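Local coordinates for protein putative D-arabinose 5-phosphate isomerase (Klebsiella pneumoniae subsp. pneumoniae, PDB 3K2V) that probably isomerises D-arabinose 5-phosphate as part of the full-length enzyme, this tandem CBS-domain fragment of which binds the nucleotide sugar CMP-Kdo, at residues P41-Q46 with T64-D69; G75-G80 with A98-R103; H125-L130 with V141-L146. All coordinates share one frame; numbering follows the deposited sequence.

Contact 1. Residues P41-Q46 with T64-D69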
loop_
_atom_site.group_PDB
_atom_site.type_symbol
_atom_site.label_atom_id
_atom_site.label_comp_id
_atom_site.label_asym_id
_atom_site.label_seq_id
_atom_site.Cartn_x
_atom_site.Cartn_y
_atom_site.Cartn_z
ATOM N N PRO A 41 -2.931 -14.015 -4.673
ATOM C CA PRO A 41 -2.024 -14.336 -3.564
ATOM C C PRO A 41 -2.738 -15.032 -2.419
ATOM O O PRO A 41 -3.649 -14.474 -1.805
ATOM C CB PRO A 41 -1.496 -12.973 -3.127
ATOM C CG PRO A 41 -2.568 -12.009 -3.507
ATOM C CD PRO A 41 -3.407 -12.625 -4.615
ATOM N N HIS A 42 -2.342 -16.252 -2.149
ATOM C CA HIS A 42 -2.879 -16.959 -1.015
ATOM C C HIS A 42 -1.903 -17.993 -0.514
ATOM O O HIS A 42 -1.110 -18.553 -1.290
ATOM C CB HIS A 42 -4.237 -17.586 -1.319
ATOM C CG HIS A 42 -4.203 -18.652 -2.366
ATOM N ND1 HIS A 42 -3.994 -19.984 -2.067
ATOM C CD2 HIS A 42 -4.372 -18.588 -3.708
ATOM C CE1 HIS A 42 -4.019 -20.688 -3.185
ATOM N NE2 HIS A 42 -4.278 -19.870 -4.192
ATOM N N VAL A 43 -1.910 -18.174 0.811
ATOM C CA VAL A 43 -1.160 -19.229 1.474
ATOM C C VAL A 43 -2.102 -19.958 2.413
ATOM O O VAL A 43 -3.216 -19.519 2.665
ATOM C CB VAL A 43 0.067 -18.695 2.267
ATOM C CG1 VAL A 43 1.019 -17.937 1.329
ATOM C CG2 VAL A 43 -0.352 -17.791 3.444
ATOM N N GLY A 44 -1.654 -21.102 2.896
ATOM C CA GLY A 44 -2.426 -21.904 3.828
ATOM C C GLY A 44 -2.251 -21.507 5.276
ATOM O O GLY A 44 -1.356 -20.714 5.642
ATOM N N LEU A 45 -3.090 -22.109 6.109
ATOM C CA LEU A 45 -3.141 -21.783 7.525
ATOM C C LEU A 45 -1.854 -22.142 8.260
ATOM O O LEU A 45 -1.531 -21.492 9.250
ATOM C CB LEU A 45 -4.327 -22.474 8.210
ATOM C CG LEU A 45 -4.595 -22.079 9.675
ATOM C CD1 LEU A 45 -4.938 -20.597 9.742
ATOM C CD2 LEU A 45 -5.719 -22.938 10.259
ATOM N N GLN A 46 -1.099 -23.134 7.781
ATOM C CA GLN A 46 0.168 -23.497 8.427
ATOM C C GLN A 46 1.393 -22.763 7.848
ATOM O O GLN A 46 2.511 -23.074 8.216
ATOM C CB GLN A 46 0.423 -25.024 8.359
ATOM C CG GLN A 46 -0.791 -25.914 8.668
ATOM C CD GLN A 46 -1.537 -25.490 9.915
ATOM O OE1 GLN A 46 -0.927 -25.156 10.928
ATOM N NE2 GLN A 46 -2.868 -25.494 9.844
ATOM N N THR A 64 -1.679 -10.799 0.886
ATOM C CA THR A 64 -2.045 -12.164 0.637
ATOM C C THR A 64 -3.252 -12.546 1.473
ATOM O O THR A 64 -3.431 -12.060 2.587
ATOM C CB THR A 64 -0.873 -13.150 0.907
ATOM O OG1 THR A 64 -1.237 -14.474 0.481
ATOM C CG2 THR A 64 -0.443 -13.159 2.405
ATOM N N ALA A 65 -4.079 -13.419 0.913
ATOM C CA ALA A 65 -5.081 -14.128 1.667
ATOM C C ALA A 65 -4.470 -15.349 2.359
ATOM O O ALA A 65 -3.425 -15.885 1.954
ATOM C CB ALA A 65 -6.245 -14.595 0.713
ATOM N N ILE A 66 -5.145 -15.778 3.406
ATOM C CA ILE A 66 -4.878 -17.041 4.055
ATOM C C ILE A 66 -6.182 -17.825 3.914
ATOM O O ILE A 66 -7.241 -17.366 4.365
ATOM C CB ILE A 66 -4.525 -16.887 5.548
ATOM C CG1 ILE A 66 -3.212 -16.099 5.741
ATOM C CG2 ILE A 66 -4.370 -18.288 6.189
ATOM C CD1 ILE A 66 -3.322 -14.567 5.654
ATOM N N CYS A 67 -6.104 -18.965 3.240
ATOM C CA CYS A 67 -7.275 -19.774 2.871
ATOM C C CYS A 67 -7.135 -21.196 3.361
ATOM O O CYS A 67 -6.030 -21.712 3.497
ATOM C CB CYS A 67 -7.432 -19.813 1.343
ATOM S SG CYS A 67 -7.846 -18.225 0.626
ATOM N N ASP A 68 -8.265 -21.854 3.590
ATOM C CA ASP A 68 -8.256 -23.282 3.846
ATOM C C ASP A 68 -8.221 -24.075 2.528
ATOM O O ASP A 68 -8.119 -23.483 1.438
ATOM C CB ASP A 68 -9.426 -23.678 4.742
ATOM C CG ASP A 68 -10.770 -23.593 4.057
ATOM O OD1 ASP A 68 -10.861 -23.495 2.787
ATOM O OD2 ASP A 68 -11.761 -23.643 4.824
ATOM N N ASP A 69 -8.308 -25.400 2.627
ATOM C CA ASP A 69 -8.179 -26.274 1.457
ATOM C C ASP A 69 -9.327 -26.132 0.484
ATOM O O ASP A 69 -9.197 -26.555 -0.642
ATOM C CB ASP A 69 -8.057 -27.753 1.854
ATOM C CG ASP A 69 -6.723 -28.072 2.510
ATOM O OD1 ASP A 69 -5.738 -27.310 2.305
ATOM O OD2 ASP A 69 -6.658 -29.095 3.231
HETATM O O HOH W 1 -5.013 -23.954 4.968
#
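Three backbone hydrogen bonds tie P41-Q46 to T64-D69 in parallel register, H42 beside A65 and V43 beside I66. A65 N donates to P41 O at 2.9 Å, V43 N to A65 O at 3.0 Å, and C67 N to V43 O. A65 O takes a second bond: OG1 of T64, swung anti to its own backbone N (chi1 -173°), donates to it over 3.0 Å. V43 N and this hydroxyl come to the oxygen from opposite faces of its plane. Beyond C67 the two chains separate, and a water fills in, accepting from L45 N and donating to C67 O.

The apolar contacts fall on two faces. V43 and I66 lie side by side and point the same way, V43 CG2 4.0 Å from I66 CG1, while the other branch of I66, CG2, looks to L45 CD1 at 4.3 Å. On the face of H42 and A65 the two CB atoms are 4.1 Å apart, and C67 SG stands oblique to the H42 imidazole. Helix 49-59 packs over V43 and T64 through E55, whose OE2 also accepts from H42 N. The two parallel strands, 42-43 and 63-67, linked by helix 49-59, make a beta-alpha-beta unit, as expected of a CBS domain.

Contact 2. Residues G75-G80 with A98-R103. With CMK (cytidine 5'-monophosphate 3-deoxy-beta-D-gulo-oct-2-ulo-pyranosonic acid), chain C.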
loop_
_atom_site.group_PDB
_atom_site.type_symbol
_atom_site.label_atom_id
_atom_site.label_comp_id
_atom_site.label_asym_id
_atom_site.label_seq_id
_atom_site.Cartn_x
_atom_site.Cartn_y
_atom_site.Cartn_z
ATOM N N GLY A 75 -8.257 -15.446 6.618
ATOM C CA GLY A 75 -7.655 -14.192 7.005
ATOM C C GLY A 75 -6.932 -13.533 5.859
ATOM O O GLY A 75 -6.950 -14.032 4.710
ATOM N N ILE A 76 -6.352 -12.373 6.140
ATOM C CA ILE A 76 -5.505 -11.678 5.191
ATOM C C ILE A 76 -4.321 -11.071 5.925
ATOM O O ILE A 76 -4.342 -10.921 7.154
ATOM C CB ILE A 76 -6.256 -10.551 4.402
ATOM C CG1 ILE A 76 -6.509 -9.312 5.270
ATOM C CG2 ILE A 76 -7.540 -11.072 3.791
ATOM C CD1 ILE A 76 -7.794 -9.347 5.976
ATOM N N PHE A 77 -3.294 -10.734 5.159
ATOM C CA PHE A 77 -2.101 -10.060 5.687
ATOM C C PHE A 77 -1.563 -9.116 4.637
ATOM O O PHE A 77 -1.294 -9.531 3.502
ATOM C CB PHE A 77 -1.078 -11.094 6.060
ATOM C CG PHE A 77 0.070 -10.555 6.874
ATOM C CD1 PHE A 77 -0.084 -10.315 8.219
ATOM C CD2 PHE A 77 1.304 -10.338 6.297
ATOM C CE1 PHE A 77 1.004 -9.829 9.008
ATOM C CE2 PHE A 77 2.389 -9.874 7.058
ATOM C CZ PHE A 77 2.234 -9.628 8.404
ATOM N N THR A 78 -1.419 -7.849 5.015
ATOM C CA THR A 78 -0.920 -6.802 4.128
ATOM C C THR A 78 0.472 -6.317 4.555
ATOM O O THR A 78 0.929 -6.607 5.670
ATOM C CB THR A 78 -1.853 -5.568 4.160
ATOM O OG1 THR A 78 -1.763 -4.930 5.442
ATOM C CG2 THR A 78 -3.316 -5.944 3.868
ATOM N N ASP A 79 1.132 -5.543 3.687
ATOM C CA ASP A 79 2.398 -4.902 4.055
ATOM C C ASP A 79 2.230 -3.993 5.279
ATOM O O ASP A 79 3.094 -3.935 6.141
ATOM C CB ASP A 79 2.969 -4.108 2.878
ATOM C CG ASP A 79 3.487 -5.006 1.744
ATOM O OD1 ASP A 79 3.740 -6.216 1.983
ATOM O OD2 ASP A 79 3.639 -4.505 0.603
ATOM N N GLY A 80 1.097 -3.299 5.373
ATOM C CA GLY A 80 0.801 -2.512 6.566
ATOM C C GLY A 80 0.749 -3.356 7.850
ATOM O O GLY A 80 1.193 -2.914 8.909
ATOM N N ALA A 98 -0.605 -17.634 10.847
ATOM C CA ALA A 98 -1.844 -17.787 11.625
ATOM C C ALA A 98 -1.813 -16.884 12.879
ATOM O O ALA A 98 -2.841 -16.400 13.335
ATOM C CB ALA A 98 -2.006 -19.248 12.076
ATOM N N ASP A 99 -0.630 -16.642 13.401
ATOM C CA ASP A 99 -0.525 -15.841 14.603
ATOM C C ASP A 99 -0.574 -14.332 14.367
ATOM O O ASP A 99 -0.860 -13.588 15.299
ATOM C CB ASP A 99 0.744 -16.230 15.335
ATOM C CG ASP A 99 0.682 -17.650 15.874
ATOM O OD1 ASP A 99 -0.438 -18.270 15.966
ATOM O OD2 ASP A 99 1.764 -18.162 16.192
ATOM N N VAL A 100 -0.290 -13.882 13.146
ATOM C CA VAL A 100 -0.207 -12.456 12.861
ATOM C C VAL A 100 -1.194 -11.934 11.818
ATOM O O VAL A 100 -1.292 -10.722 11.611
ATOM C CB VAL A 100 1.224 -12.033 12.480
ATOM C CG1 VAL A 100 2.195 -12.364 13.621
ATOM C CG2 VAL A 100 1.700 -12.660 11.137
HETATM N N MSE A 101 -1.921 -12.830 11.153
HETATM C CA MSE A 101 -2.893 -12.414 10.144
HETATM C C MSE A 101 -4.063 -11.629 10.748
HETATM O O MSE A 101 -4.381 -11.798 11.926
HETATM C CB MSE A 101 -3.471 -13.642 9.445
HETATM C CG MSE A 101 -4.285 -14.523 10.325
HETATM SE SE MSE A 101 -4.877 -16.147 9.384
HETATM C CE MSE A 101 -5.786 -16.994 10.852
ATOM N N THR A 102 -4.687 -10.782 9.934
ATOM C CA THR A 102 -5.992 -10.190 10.252
ATOM C C THR A 102 -7.034 -11.254 9.967
ATOM O O THR A 102 -7.041 -11.834 8.895
ATOM C CB THR A 102 -6.260 -8.947 9.359
ATOM O OG1 THR A 102 -5.316 -7.930 9.685
ATOM C CG2 THR A 102 -7.681 -8.381 9.492
ATOM N N ARG A 103 -7.906 -11.538 10.921
ATOM C CA ARG A 103 -8.923 -12.554 10.703
ATOM C C ARG A 103 -10.034 -12.011 9.798
ATOM O O ARG A 103 -10.343 -10.816 9.829
ATOM C CB ARG A 103 -9.471 -13.071 12.024
ATOM C CG ARG A 103 -8.459 -13.945 12.751
ATOM C CD ARG A 103 -9.117 -14.939 13.718
ATOM N NE ARG A 103 -8.153 -15.974 14.115
ATOM C CZ ARG A 103 -8.115 -17.229 13.647
ATOM N NH1 ARG A 103 -9.002 -17.678 12.754
ATOM N NH2 ARG A 103 -7.167 -18.053 14.086
HETATM N N1C CMK C . -7.731 -5.416 5.297
HETATM C C2C CMK C . -8.876 -6.227 5.308
HETATM N N3C CMK C . -9.406 -6.611 4.076
HETATM C C4C CMK C . -8.896 -6.186 2.859
HETATM C C5C CMK C . -7.751 -5.372 2.847
HETATM C C6C CMK C . -7.181 -4.987 4.074
HETATM O O2C CMK C . -9.392 -6.640 6.360
HETATM N N4C CMK C . -9.516 -6.626 1.742
HETATM C "C1'" CMK C . -7.138 -5.008 6.622
HETATM C "C2'" CMK C . -5.618 -5.213 6.673
HETATM O "O2'" CMK C . -5.358 -6.558 7.097
HETATM C "C3'" CMK C . -5.202 -4.175 7.714
HETATM C "C4'" CMK C . -6.239 -3.049 7.531
HETATM O "O4'" CMK C . -7.371 -3.610 6.741
HETATM O "O3'" CMK C . -5.323 -4.726 9.014
HETATM C "C5'" CMK C . -5.731 -1.893 6.682
HETATM O "O5'" CMK C . -5.181 -2.349 5.417
HETATM P PA CMK C . -3.707 -1.742 4.994
HETATM O O1A CMK C . -2.688 -2.267 5.944
HETATM O O2A CMK C . -3.393 -2.113 3.579
HETATM O O6 CMK C . -3.483 2.152 4.833
HETATM C C2 CMK C . -2.924 0.911 5.329
HETATM O O2 CMK C . -3.930 -0.127 5.135
HETATM C C3 CMK C . -1.627 0.629 4.549
HETATM C C4 CMK C . -0.693 1.853 4.444
HETATM O O4 CMK C . 0.441 1.541 3.582
HETATM C C5 CMK C . -1.421 3.086 3.955
HETATM C C6 CMK C . -2.599 3.304 4.897
HETATM C C7 CMK C . -3.464 4.490 4.492
HETATM C C1 CMK C . -2.720 0.940 6.855
HETATM O O1X CMK C . -3.769 0.968 7.537
HETATM O O1Y CMK C . -1.564 0.884 7.324
HETATM O O5 CMK C . -1.890 2.924 2.595
HETATM C C8 CMK C . -4.530 4.782 5.560
HETATM O O8 CMK C . -5.450 5.722 5.011
HETATM O O7 CMK C . -2.647 5.634 4.349
#
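The hydroxyl of T102 sits among several oxygens: OG1 lies 2.9 Å from O2' of the bound CMP-Kdo and at a weak 3.3 Å from O3', with D81 OD2 as a further weak partner. The T102 torsion that lays OG1 beside its own backbone N (chi1 -66°) turns it to the ribose and leaves CG2 facing I76. The I76 side chain packs between this methyl and the cytosine, though it is modelled in two positions.

Behind that side chain, T102 and I76 form an antiparallel hydrogen-bonded pair. I76 N donates to T102 O at 2.9 Å, and T102 N returns a 2.8 Å bond to I76 O. Next to this pair, G75 faces R103 in a non-hydrogen-bonded pair, and here the chains come so close that G75 CA is 3.1 Å from T102 O and also meets the selenium of M101. Farther along the strand the F77 ring crosses V100: CE1 touches V100 CG2 at 3.6 Å, and V100 O comes to the ring edge near its plane.

The ligand is held along the same strand. T78, the N-cap of helix 79-86, sends OG1 to phosphate oxygen O1A over 2.9 Å, and G80 follows close to that oxygen. R84 and I106 N also bond to the nucleotide, and D79 forms a salt bridge with R83 of the second subunit. Strand 73-78 and the start of helix 79-86 therefore meet base and phosphate, while T102 on strand 102-103 binds the ribose hydroxyls; the helix N-terminus would probably favour the phosphate's negative charge.

Contact 3. Residues H125-L130 with V141-L146. With CMK (cytidine 5'-monophosphate 3-deoxy-beta-D-gulo-oct-2-ulo-pyranosonic acid), chain C.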
loop_
_atom_site.group_PDB
_atom_site.type_symbol
_atom_site.label_atom_id
_atom_site.label_comp_id
_atom_site.label_asym_id
_atom_site.label_seq_id
_atom_site.Cartn_x
_atom_site.Cartn_y
_atom_site.Cartn_z
ATOM N N HIS A 125 -10.014 2.796 3.708
ATOM C CA HIS A 125 -8.568 3.066 3.603
ATOM C C HIS A 125 -7.723 1.821 3.367
ATOM O O HIS A 125 -6.721 1.586 4.040
ATOM C CB HIS A 125 -8.074 3.871 4.809
ATOM C CG HIS A 125 -8.852 5.130 5.014
ATOM N ND1 HIS A 125 -8.401 6.364 4.588
ATOM C CD2 HIS A 125 -10.090 5.330 5.524
ATOM C CE1 HIS A 125 -9.316 7.278 4.868
ATOM N NE2 HIS A 125 -10.355 6.675 5.427
ATOM N N ILE A 126 -8.124 1.059 2.361
ATOM C CA ILE A 126 -7.396 -0.124 1.913
ATOM C C ILE A 126 -7.156 0.028 0.419
ATOM O O ILE A 126 -7.831 0.818 -0.222
ATOM C CB ILE A 126 -8.195 -1.413 2.221
ATOM C CG1 ILE A 126 -9.573 -1.400 1.525
ATOM C CG2 ILE A 126 -8.344 -1.575 3.747
ATOM C CD1 ILE A 126 -10.455 -2.715 1.728
ATOM N N THR A 127 -6.184 -0.688 -0.126
ATOM C CA THR A 127 -5.910 -0.596 -1.549
ATOM C C THR A 127 -6.166 -1.903 -2.327
ATOM O O THR A 127 -5.894 -1.978 -3.517
ATOM C CB THR A 127 -4.512 -0.111 -1.798
ATOM O OG1 THR A 127 -3.596 -0.968 -1.118
ATOM C CG2 THR A 127 -4.354 1.364 -1.271
ATOM N N CYS A 128 -6.697 -2.918 -1.668
ATOM C CA CYS A 128 -6.952 -4.209 -2.343
ATOM C C CYS A 128 -8.092 -4.921 -1.616
ATOM O O CYS A 128 -8.057 -5.014 -0.383
ATOM C CB CYS A 128 -5.654 -5.064 -2.372
ATOM S SG CYS A 128 -5.633 -6.478 -3.561
ATOM N N VAL A 129 -9.096 -5.422 -2.365
ATOM C CA VAL A 129 -10.305 -6.007 -1.795
ATOM C C VAL A 129 -10.482 -7.444 -2.320
ATOM O O VAL A 129 -10.146 -7.751 -3.478
ATOM C CB VAL A 129 -11.541 -5.100 -2.079
ATOM C CG1 VAL A 129 -11.797 -4.989 -3.574
ATOM C CG2 VAL A 129 -12.809 -5.599 -1.389
ATOM N N LEU A 130 -10.953 -8.325 -1.443
ATOM C CA LEU A 130 -11.182 -9.711 -1.828
ATOM C C LEU A 130 -12.506 -9.770 -2.577
ATOM O O LEU A 130 -13.446 -9.023 -2.255
ATOM C CB LEU A 130 -11.264 -10.610 -0.597
ATOM C CG LEU A 130 -10.054 -10.550 0.348
ATOM C CD1 LEU A 130 -10.377 -11.380 1.577
ATOM C CD2 LEU A 130 -8.808 -11.049 -0.371
ATOM N N VAL A 141 -9.063 -7.661 -6.287
ATOM C CA VAL A 141 -8.955 -6.444 -7.077
ATOM C C VAL A 141 -8.130 -5.438 -6.298
ATOM O O VAL A 141 -8.393 -5.218 -5.124
ATOM C CB VAL A 141 -10.318 -5.778 -7.341
ATOM C CG1 VAL A 141 -10.134 -4.593 -8.310
ATOM C CG2 VAL A 141 -11.313 -6.766 -7.882
ATOM N N HIS A 142 -7.167 -4.814 -6.973
ATOM C CA HIS A 142 -6.335 -3.764 -6.389
ATOM C C HIS A 142 -6.791 -2.433 -6.960
ATOM O O HIS A 142 -7.285 -2.355 -8.100
ATOM C CB HIS A 142 -4.871 -3.999 -6.764
ATOM C CG HIS A 142 -3.895 -3.220 -5.928
ATOM N ND1 HIS A 142 -3.601 -1.893 -6.168
ATOM C CD2 HIS A 142 -3.144 -3.583 -4.864
ATOM C CE1 HIS A 142 -2.716 -1.467 -5.280
ATOM N NE2 HIS A 142 -2.418 -2.473 -4.474
HETATM N N MSE A 143 -6.611 -1.377 -6.172
HETATM C CA MSE A 143 -6.910 -0.025 -6.647
HETATM C C MSE A 143 -6.250 0.236 -8.006
HETATM O O MSE A 143 -6.888 0.845 -8.867
HETATM C CB MSE A 143 -6.516 1.037 -5.604
HETATM C CG MSE A 143 -7.189 2.413 -5.798
HETATM SE SE MSE A 143 -6.979 3.548 -4.185
HETATM C CE MSE A 143 -8.345 2.731 -3.057
ATOM N N HIS A 144 -5.023 -0.246 -8.221
ATOM C CA HIS A 144 -4.339 -0.089 -9.522
ATOM C C HIS A 144 -5.131 -0.670 -10.695
ATOM O O HIS A 144 -5.117 -0.109 -11.785
ATOM C CB HIS A 144 -2.956 -0.756 -9.521
ATOM C CG HIS A 144 -1.917 0.005 -8.763
ATOM N ND1 HIS A 144 -1.732 1.360 -8.908
ATOM C CD2 HIS A 144 -0.995 -0.406 -7.865
ATOM C CE1 HIS A 144 -0.745 1.755 -8.125
ATOM N NE2 HIS A 144 -0.275 0.702 -7.485
ATOM N N ASP A 145 -5.808 -1.789 -10.457
ATOM C CA ASP A 145 -6.649 -2.447 -11.471
ATOM C C ASP A 145 -7.818 -1.568 -11.922
ATOM O O ASP A 145 -8.225 -1.618 -13.085
ATOM C CB ASP A 145 -7.223 -3.757 -10.939
ATOM C CG ASP A 145 -6.157 -4.753 -10.542
ATOM O OD1 ASP A 145 -5.152 -4.846 -11.251
ATOM O OD2 ASP A 145 -6.321 -5.450 -9.517
ATOM N N LEU A 146 -8.347 -0.758 -11.015
ATOM C CA LEU A 146 -9.491 0.082 -11.332
ATOM C C LEU A 146 -9.119 1.286 -12.176
ATOM O O LEU A 146 -10.008 1.924 -12.740
ATOM C CB LEU A 146 -10.242 0.502 -10.065
ATOM C CG LEU A 146 -10.643 -0.665 -9.163
ATOM C CD1 LEU A 146 -11.445 -0.175 -7.977
ATOM C CD2 LEU A 146 -11.401 -1.776 -9.898
HETATM N N1C CMK C . -7.731 -5.416 5.297
HETATM C C2C CMK C . -8.876 -6.227 5.308
HETATM N N3C CMK C . -9.406 -6.611 4.076
HETATM C C4C CMK C . -8.896 -6.186 2.859
HETATM C C5C CMK C . -7.751 -5.372 2.847
HETATM C C6C CMK C . -7.181 -4.987 4.074
HETATM O O2C CMK C . -9.392 -6.640 6.360
HETATM N N4C CMK C . -9.516 -6.626 1.742
HETATM C "C1'" CMK C . -7.138 -5.008 6.622
HETATM C "C2'" CMK C . -5.618 -5.213 6.673
HETATM O "O2'" CMK C . -5.358 -6.558 7.097
HETATM C "C3'" CMK C . -5.202 -4.175 7.714
HETATM C "C4'" CMK C . -6.239 -3.049 7.531
HETATM O "O4'" CMK C . -7.371 -3.610 6.741
HETATM O "O3'" CMK C . -5.323 -4.726 9.014
HETATM C "C5'" CMK C . -5.731 -1.893 6.682
HETATM O "O5'" CMK C . -5.181 -2.349 5.417
HETATM P PA CMK C . -3.707 -1.742 4.994
HETATM O O1A CMK C . -2.688 -2.267 5.944
HETATM O O2A CMK C . -3.393 -2.113 3.579
HETATM O O6 CMK C . -3.483 2.152 4.833
HETATM C C2 CMK C . -2.924 0.911 5.329
HETATM O O2 CMK C . -3.930 -0.127 5.135
HETATM C C3 CMK C . -1.627 0.629 4.549
HETATM C C4 CMK C . -0.693 1.853 4.444
HETATM O O4 CMK C . 0.441 1.541 3.582
HETATM C C5 CMK C . -1.421 3.086 3.955
HETATM C C6 CMK C . -2.599 3.304 4.897
HETATM C C7 CMK C . -3.464 4.490 4.492
HETATM C C1 CMK C . -2.720 0.940 6.855
HETATM O O1X CMK C . -3.769 0.968 7.537
HETATM O O1Y CMK C . -1.564 0.884 7.324
HETATM O O5 CMK C . -1.890 2.924 2.595
HETATM C C8 CMK C . -4.530 4.782 5.560
HETATM O O8 CMK C . -5.450 5.722 5.011
HETATM O O7 CMK C . -2.647 5.634 4.349
HETATM O O HOH W 2 -1.105 -1.888 -2.237
#
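The H142 imidazole turns one face to the carbonyl oxygen of T127, which sits over the ring centre, with T127 O 3.3 Å from the plane of the H142 ring. Two partners meet the ring at its edge, in plane: H144 N donates to ND1 at 3.0 Å, and a water bridges NE2 to T127 OG1. With CG anti to the backbone N (chi1 -164°), the ring runs alongside T127. It caps the helix that follows, and H142 N in turn donates to D145 OD2, completing a capping box.

T127 O also accepts from M143 N over 2.8 Å. Next to it the hairpin strands pair V129 with V141 through two backbone bonds, V129 N to V141 O at 2.9 Å and V141 N to V129 O at 3.0 Å, while the V129 and V141 side chains lie side by side.

Across strand 128-133 lies the nucleotide: its amino group N4C donates to C128 O at 3.0 Å, I126 CG2 touches the cytosine ring, and H125 ND1 makes a weak bond to O8 of the sugar. The second bound CMP-Kdo touches H142 and H144. A backbone carbonyl receiving the exocyclic amino group is consistent with selection of cytosine, whose N4 is a donor.

Overall arrangement
Contacts 1 and 2 belong to the same four-stranded sheet: strands 63-67 and 73-78 are neighbours, joined by I66 N to G75 O and T64 O to F77 N, and contact 2 brings in the strand 102-103 from the second CBS domain. Contact 3 is the hairpin of the other sheet, on the opposite side of the chain's centre and the most buried of the three; it meets contact 2 where I76 packs on L130, but does not touch contact 1. The chemistry follows the place. Contact 1, partly buried, touches neither ligand nor second subunit. Contacts 2 and 3 face both: contact 2 adds threonine hydroxyls and a helix start on the ligand, contact 3 histidines and a capped helix.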